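Local coordinates for inositol dehydrogenase (Lactobacillus casei, PDB 4MKX), which probably oxidises scyllo-inositol with NAD as coenzyme, as a Rossmann-fold dehydrogenase of the Gfo/Idh/MocA family, at residues A[295-298]-A[299-303]. Residues are numbered along the deposited sequence; the frame is centred on the assembly and turned at random.
Sequences TSQN and FPERF
Asn298 caps the short helix 299-302 with its side chain: OD1 accepts from Glu301 N at 3.2 Å, and the C=O...N angle of 160° brings the donor nearly head-on to the carbonyl. CG lies between the backbone N and the carbonyl carbon, which turns the amide back over the first turn, where OD1 also rests 3.3 Å from Pro300 CD. Arg302 N donates to Asn298 O at 3.1 Å, an i to i+4 bond that starts from the cap residue. The carboxylate of Glu301 reaches back past the cap residue to Gln297, whose N donates to OE2 at 2.8 Å with an N-H...O angle of 161°, approaching from above the carboxylate plane; this is therefore not a capping box in the strict sense. An extended chain, with CG anti to the backbone N (chi1 175°), carries the acid that far, and Glu301 CD packs 3.7 Å from Ser296 CB. OE1 of Glu301 is paired with Lys280 in a salt bridge, so the two oxygens serve different partners. An alanine here would probably leave Gln297 N without this acceptor and Lys280 without its carboxylate mate. These short approaches mark the tight part, from buried Ser296 to the Asn298 cap; the looser part is the Gln297 side chain beyond CB, on the solvent side, which bends at chi2 and leads its amide away from the helix. There NE2 donates to Thr295 O at 3.3 Å, from well above the carbonyl plane. Arg302 forms a salt bridge with Asp144 and packs against Leu282 of a neighbouring subunit. In the fold, the turn follows strand 290-293, and Asn298, Phe299 and Pro300 lie against Arg27, Leu28 and Ile31 of helix 27-38 before the chain enters helix 304-319.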
ATOM      1  N   THR A 295      11.610  -4.396  -4.285  1.00 10.51           N
ATOM      2  CA  THR A 295      11.543  -5.504  -3.337  1.00  9.37           C
ATOM      3  C   THR A 295      12.915  -5.925  -2.869  1.00 12.01           C
ATOM      4  O   THR A 295      13.914  -5.676  -3.540  1.00 12.35           O
ATOM      5  CB  THR A 295      10.916  -6.735  -4.004  1.00 11.26           C
ATOM      6  OG1 THR A 295      11.663  -7.035  -5.194  1.00 17.38           O
ATOM      7  CG2 THR A 295       9.470  -6.460  -4.388  1.00 14.83           C
ATOM      8  N   SER A 296      12.969  -6.570  -1.706  1.00 10.55           N
ATOM      9  CA  SER A 296      14.214  -7.193  -1.289  1.00 10.67           C
ATOM     10  C   SER A 296      14.466  -8.417  -2.166  1.00 11.18           C
ATOM     11  O   SER A 296      13.535  -9.100  -2.606  1.00 12.25           O
ATOM     12  CB  SER A 296      14.225  -7.519   0.205  1.00 13.86           C
ATOM     13  OG  SER A 296      12.974  -7.982   0.650  1.00 16.18           O
ATOM     14  N   GLN A 297      15.737  -8.684  -2.436  1.00 13.57           N
ATOM     15  CA  GLN A 297      16.101  -9.612  -3.504  1.00 14.98           C
ATOM     16  C   GLN A 297      16.608 -10.956  -3.028  1.00 14.69           C
ATOM     17  O   GLN A 297      16.566 -11.933  -3.771  1.00 16.32           O
ATOM     18  CB  GLN A 297      17.164  -8.976  -4.405  1.00 19.67           C
ATOM     19  CG  GLN A 297      16.638  -7.828  -5.225  1.00 19.55           C
ATOM     20  CD  GLN A 297      15.579  -8.281  -6.205  1.00 24.26           C
ATOM     21  OE1 GLN A 297      15.850  -9.082  -7.102  1.00 28.26           O
ATOM     22  NE2 GLN A 297      14.355  -7.793  -6.026  1.00 20.54           N
ATOM     23  N   ASN A 298      17.093 -11.017  -1.796  1.00 15.19           N
ATOM     24  CA  ASN A 298      17.657 -12.259  -1.292  1.00 13.56           C
ATOM     25  C   ASN A 298      17.650 -12.280   0.211  1.00 14.46           C
ATOM     26  O   ASN A 298      17.416 -11.250   0.850  1.00 12.85           O
ATOM     27  CB  ASN A 298      19.085 -12.448  -1.808  1.00 17.23           C
ATOM     28  CG  ASN A 298      19.895 -11.172  -1.762  1.00 19.37           C
ATOM     29  OD1 ASN A 298      20.119 -10.588  -0.693  1.00 20.37           O
ATOM     30  ND2 ASN A 298      20.341 -10.720  -2.929  1.00 26.48           N
ATOM     31  N   PHE A 299      17.931 -13.446   0.781  1.00 12.53           N
ATOM     32  CA  PHE A 299      17.894 -13.585   2.233  1.00 14.67           C
ATOM     33  C   PHE A 299      18.869 -12.695   3.018  1.00 13.76           C
ATOM     34  O   PHE A 299      18.500 -12.201   4.090  1.00 13.85           O
ATOM     35  CB  PHE A 299      17.925 -15.058   2.683  1.00 13.26           C
ATOM     36  CG  PHE A 299      19.293 -15.689   2.688  1.00 17.06           C
ATOM     37  CD1 PHE A 299      20.136 -15.529   3.776  1.00 16.02           C
ATOM     38  CD2 PHE A 299      19.714 -16.478   1.626  1.00 20.79           C
ATOM     39  CE1 PHE A 299      21.400 -16.121   3.795  1.00 18.37           C
ATOM     40  CE2 PHE A 299      20.965 -17.079   1.641  1.00 21.32           C
ATOM     41  CZ  PHE A 299      21.806 -16.898   2.728  1.00 21.55           C
ATOM     42  N   PRO A 300      20.109 -12.478   2.510  1.00 13.76           N
ATOM     43  CA  PRO A 300      20.985 -11.635   3.326  1.00 13.06           C
ATOM     44  C   PRO A 300      20.467 -10.212   3.437  1.00 12.93           C
ATOM     45  O   PRO A 300      20.650  -9.593   4.478  1.00 13.05           O
ATOM     46  CB  PRO A 300      22.318 -11.649   2.554  1.00 14.67           C
ATOM     47  CG  PRO A 300      22.274 -12.886   1.748  1.00 15.36           C
ATOM     48  CD  PRO A 300      20.834 -13.060   1.363  1.00 14.75           C
ATOM     49  N   GLU A 301      19.835  -9.708   2.384  1.00 13.59           N
ATOM     50  CA  GLU A 301      19.237  -8.384   2.428  1.00 12.24           C
ATOM     51  C   GLU A 301      18.028  -8.349   3.380  1.00 12.35           C
ATOM     52  O   GLU A 301      17.925  -7.466   4.238  1.00 14.52           O
ATOM     53  CB  GLU A 301      18.820  -7.951   1.021  1.00 14.41           C
ATOM     54  CG  GLU A 301      18.087  -6.624   1.005  1.00 14.94           C
ATOM     55  CD  GLU A 301      17.653  -6.190  -0.382  1.00 16.20           C
ATOM     56  OE1 GLU A 301      17.255  -5.018  -0.532  1.00 20.59           O
ATOM     57  OE2 GLU A 301      17.702  -7.010  -1.323  1.00 18.20           O
ATOM     58  N   ARG A 302      17.123  -9.308   3.239  1.00 12.08           N
ATOM     59  CA  ARG A 302      15.893  -9.305   4.039  1.00  8.53           C
ATOM     60  C   ARG A 302      16.189  -9.520   5.520  1.00 11.00           C
ATOM     61  O   ARG A 302      15.582  -8.888   6.385  1.00  9.25           O
ATOM     62  CB  ARG A 302      14.941 -10.398   3.542  1.00  9.97           C
ATOM     63  CG  ARG A 302      13.761 -10.710   4.480  1.00 10.06           C
ATOM     64  CD  ARG A 302      12.784  -9.511   4.603  1.00  9.34           C
ATOM     65  NE  ARG A 302      11.697  -9.849   5.529  1.00 11.03           N
ATOM     66  CZ  ARG A 302      11.757  -9.666   6.852  1.00 12.87           C
ATOM     67  NH1 ARG A 302      12.848  -9.132   7.405  1.00 10.74           N
ATOM     68  NH2 ARG A 302      10.728 -10.021   7.626  1.00 13.61           N
ATOM     69  N   PHE A 303      17.119 -10.421   5.825  1.00  8.84           N
ATOM     70  CA  PHE A 303      17.299 -10.803   7.215  1.00  8.95           C
ATOM     71  C   PHE A 303      18.590 -10.321   7.835  1.00  8.54           C
ATOM     72  O   PHE A 303      19.026 -10.853   8.852  1.00 10.11           O
ATOM     73  CB  PHE A 303      17.110 -12.322   7.395  1.00  9.18           C
ATOM     74  CG  PHE A 303      15.677 -12.763   7.259  1.00 11.59           C
ATOM     75  CD1 PHE A 303      14.727 -12.342   8.185  1.00 10.98           C
ATOM     76  CD2 PHE A 303      15.274 -13.578   6.203  1.00 10.40           C
ATOM     77  CE1 PHE A 303      13.395 -12.730   8.069  1.00 11.34           C
ATOM     78  CE2 PHE A 303      13.952 -13.970   6.081  1.00 13.66           C
ATOM     79  CZ  PHE A 303      13.002 -13.539   7.006  1.00 11.92           C
TER